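Local coordinates for adenylate kinase (Cryptosporidium parvum Iowa II, PDB 3BE4), which probably transfers a phosphate group from ATP to AMP, as adenylate kinases do, and is seen here with the two-adenosine inhibitor bis(adenosine)-5'-pentaphosphate bound, at residues L8-A13 with I116-D121. Numbering follows the deposited sequence. Where two conformers were deposited one is given.
Sequences LILIGA and IYFEID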
loop_
_atom_site.group_PDB
_atom_site.type_symbol
_atom_site.label_atom_id
_atom_site.label_comp_id
_atom_site.label_asym_id
_atom_site.label_seq_id
_atom_site.Cartn_x
_atom_site.Cartn_y
_atom_site.Cartn_z
ATOM N N LEU A 8 -1.551 11.749 -1.455
ATOM C CA LEU A 8 -1.962 10.688 -2.445
ATOM C C LEU A 8 -2.452 9.449 -1.698
ATOM O O LEU A 8 -1.952 9.075 -0.668
ATOM C CB LEU A 8 -0.850 10.092 -3.285
ATOM C CG LEU A 8 -0.122 11.108 -4.084
ATOM C CD1 LEU A 8 1.028 10.422 -4.749
ATOM C CD2 LEU A 8 -1.005 11.751 -5.110
ATOM N N ILE A 9 -3.496 8.841 -2.249
ATOM C CA ILE A 9 -3.885 7.473 -1.809
ATOM C C ILE A 9 -3.749 6.573 -3.050
ATOM O O ILE A 9 -4.143 6.973 -4.129
ATOM C CB ILE A 9 -5.387 7.484 -1.392
ATOM C CG1 ILE A 9 -5.612 8.321 -0.093
ATOM C CG2 ILE A 9 -5.880 6.053 -1.050
ATOM C CD1 ILE A 9 -7.070 8.374 0.365
ATOM N N LEU A 10 -3.148 5.414 -2.862
ATOM C CA LEU A 10 -3.214 4.348 -3.883
ATOM C C LEU A 10 -4.273 3.286 -3.439
ATOM O O LEU A 10 -4.250 2.804 -2.285
ATOM C CB LEU A 10 -1.873 3.691 -3.965
ATOM C CG LEU A 10 -0.693 4.651 -4.262
ATOM C CD1 LEU A 10 0.511 3.806 -4.516
ATOM C CD2 LEU A 10 -0.989 5.555 -5.396
ATOM N N ILE A 11 -5.261 2.919 -4.284
ATOM C CA ILE A 11 -6.176 1.864 -3.880
ATOM C C ILE A 11 -5.987 0.795 -4.991
ATOM O O ILE A 11 -5.814 1.089 -6.178
ATOM C CB ILE A 11 -7.647 2.373 -4.083
ATOM C CG1 ILE A 11 -7.972 3.424 -3.029
ATOM C CG2 ILE A 11 -8.661 1.201 -3.823
ATOM C CD1 ILE A 11 -9.359 4.062 -3.357
ATOM N N GLY A 12 -6.027 -0.436 -4.594
ATOM C CA GLY A 12 -5.918 -1.454 -5.636
ATOM C C GLY A 12 -5.935 -2.779 -4.866
ATOM O O GLY A 12 -5.724 -2.812 -3.664
ATOM N N ALA A 13 -6.192 -3.824 -5.629
ATOM C CA ALA A 13 -6.250 -5.192 -5.051
ATOM C C ALA A 13 -4.994 -5.475 -4.253
ATOM O O ALA A 13 -3.905 -4.962 -4.617
ATOM C CB ALA A 13 -6.470 -6.175 -6.145
ATOM N N ILE A 116 -5.361 7.188 -6.717
ATOM C CA ILE A 116 -4.997 6.475 -7.964
ATOM C C ILE A 116 -5.440 5.042 -7.742
ATOM O O ILE A 116 -4.974 4.345 -6.806
ATOM C CB ILE A 116 -3.477 6.486 -8.198
ATOM C CG1 ILE A 116 -3.113 7.936 -8.492
ATOM C CG2 ILE A 116 -3.099 5.667 -9.501
ATOM C CD1 ILE A 116 -1.547 8.201 -8.819
ATOM N N TYR A 117 -6.263 4.535 -8.661
ATOM C CA TYR A 117 -6.831 3.191 -8.508
ATOM C C TYR A 117 -6.096 2.269 -9.505
ATOM O O TYR A 117 -6.042 2.531 -10.724
ATOM C CB TYR A 117 -8.316 3.239 -8.852
ATOM C CG TYR A 117 -9.023 1.881 -8.942
ATOM C CD1 TYR A 117 -8.709 0.813 -8.122
ATOM C CD2 TYR A 117 -10.036 1.726 -9.869
ATOM C CE1 TYR A 117 -9.362 -0.488 -8.293
ATOM C CE2 TYR A 117 -10.675 0.521 -10.006
ATOM C CZ TYR A 117 -10.323 -0.554 -9.243
ATOM O OH TYR A 117 -11.054 -1.700 -9.464
ATOM N N PHE A 118 -5.484 1.212 -8.988
ATOM C CA PHE A 118 -4.668 0.303 -9.811
ATOM C C PHE A 118 -5.632 -0.785 -10.322
ATOM O O PHE A 118 -6.107 -1.626 -9.526
ATOM C CB PHE A 118 -3.629 -0.413 -8.928
ATOM C CG PHE A 118 -2.381 0.439 -8.640
ATOM C CD1 PHE A 118 -2.461 1.803 -8.224
ATOM C CD2 PHE A 118 -1.128 -0.147 -8.756
ATOM C CE1 PHE A 118 -1.250 2.539 -7.978
ATOM C CE2 PHE A 118 0.014 0.526 -8.473
ATOM C CZ PHE A 118 0.007 1.915 -8.133
ATOM N N GLU A 119 -5.958 -0.734 -11.612
ATOM C CA GLU A 119 -6.888 -1.767 -12.136
ATOM C C GLU A 119 -6.132 -3.012 -12.547
ATOM O O GLU A 119 -5.224 -2.971 -13.343
ATOM C CB GLU A 119 -7.637 -1.220 -13.339
ATOM C CG GLU A 119 -8.525 -0.132 -12.933
ATOM C CD GLU A 119 -9.451 0.314 -14.129
ATOM O OE1 GLU A 119 -8.896 0.796 -15.150
ATOM O OE2 GLU A 119 -10.717 0.188 -14.014
ATOM N N ILE A 120 -6.584 -4.128 -12.015
ATOM C CA ILE A 120 -5.848 -5.423 -12.330
ATOM C C ILE A 120 -6.779 -6.504 -11.907
ATOM O O ILE A 120 -7.494 -6.358 -10.921
ATOM C CB ILE A 120 -4.478 -5.511 -11.617
ATOM C CG1 ILE A 120 -3.806 -6.865 -11.903
ATOM C CG2 ILE A 120 -4.644 -5.281 -10.179
ATOM C CD1 ILE A 120 -2.297 -6.883 -11.491
ATOM N N ASP A 121 -6.754 -7.627 -12.643
ATOM C CA ASP A 121 -7.711 -8.697 -12.294
ATOM C C ASP A 121 -7.162 -9.757 -11.341
ATOM O O ASP A 121 -5.974 -9.848 -11.128
ATOM C CB ASP A 121 -8.009 -9.434 -13.581
ATOM C CG ASP A 121 -6.717 -9.938 -14.283
ATOM O OD1 ASP A 121 -5.843 -9.058 -14.719
ATOM O OD2 ASP A 121 -6.429 -11.196 -14.346
HETATM O O HOH W 1 -7.269 -3.510 -8.148
#
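Ile11 joins strand 8-12 to strand 116-119 through both its backbone N and its backbone O, in the alternating pattern of parallel neighbours. Its N donates to Ile116 O (2.9 Å) from a position tilted 26° off the carbonyl plane, and its O receives Phe118 N at 2.8 Å, nearly straight at the hydrogen (167°). One step back, Ile116 N donates to Ile9 O (2.9 Å). CA-H...O contacts from Leu10 CA to Ile116 O and from Tyr117 CA to Ile11 O reinforce this ladder.

Apolar packing differs on the two faces of the sheet. On one, Leu10 and Ile116 lie side by side, with Leu10 CD2 3.9 Å from Ile116 CB. The Phe118 ring comes obliquely to both methyls of Leu10, its CE1 4.0 Å from CD2; Phe118 CG stands anti to its carbonyl carbon (chi1 -81°), which brings CE1 and CZ to the leucine methyls. Helix 18-29 covers this face through Lys18, Cys22 and Gln21. On the other face, Tyr117 sets its ring edge against strand 8-12: CD1 is 3.5 Å from Ile11 O, which lies in the ring plane, and Ile11 CG2 packs loosely on the same carbon. Helix 186-192 lies against Ile11 and Tyr117 here.

Beyond the direct bonds the two strands diverge, and a water bridges them, accepting from Ala13 N (2.8 Å) and donating to Phe118 O.

Strand 8-12 is the middle strand of the parallel P-loop NTPase sheet, with 116-119 its neighbour on the side of edge strand 197-201, and it runs into the phosphate-binding loop. Direct backbone bonding thus gives way to a water-mediated link where the chain enters that loop, while Ile11 O accepts one nearly straight N-H bond, with the weaker CA-H of Tyr117 and the edge of the Tyr117 ring lying close by.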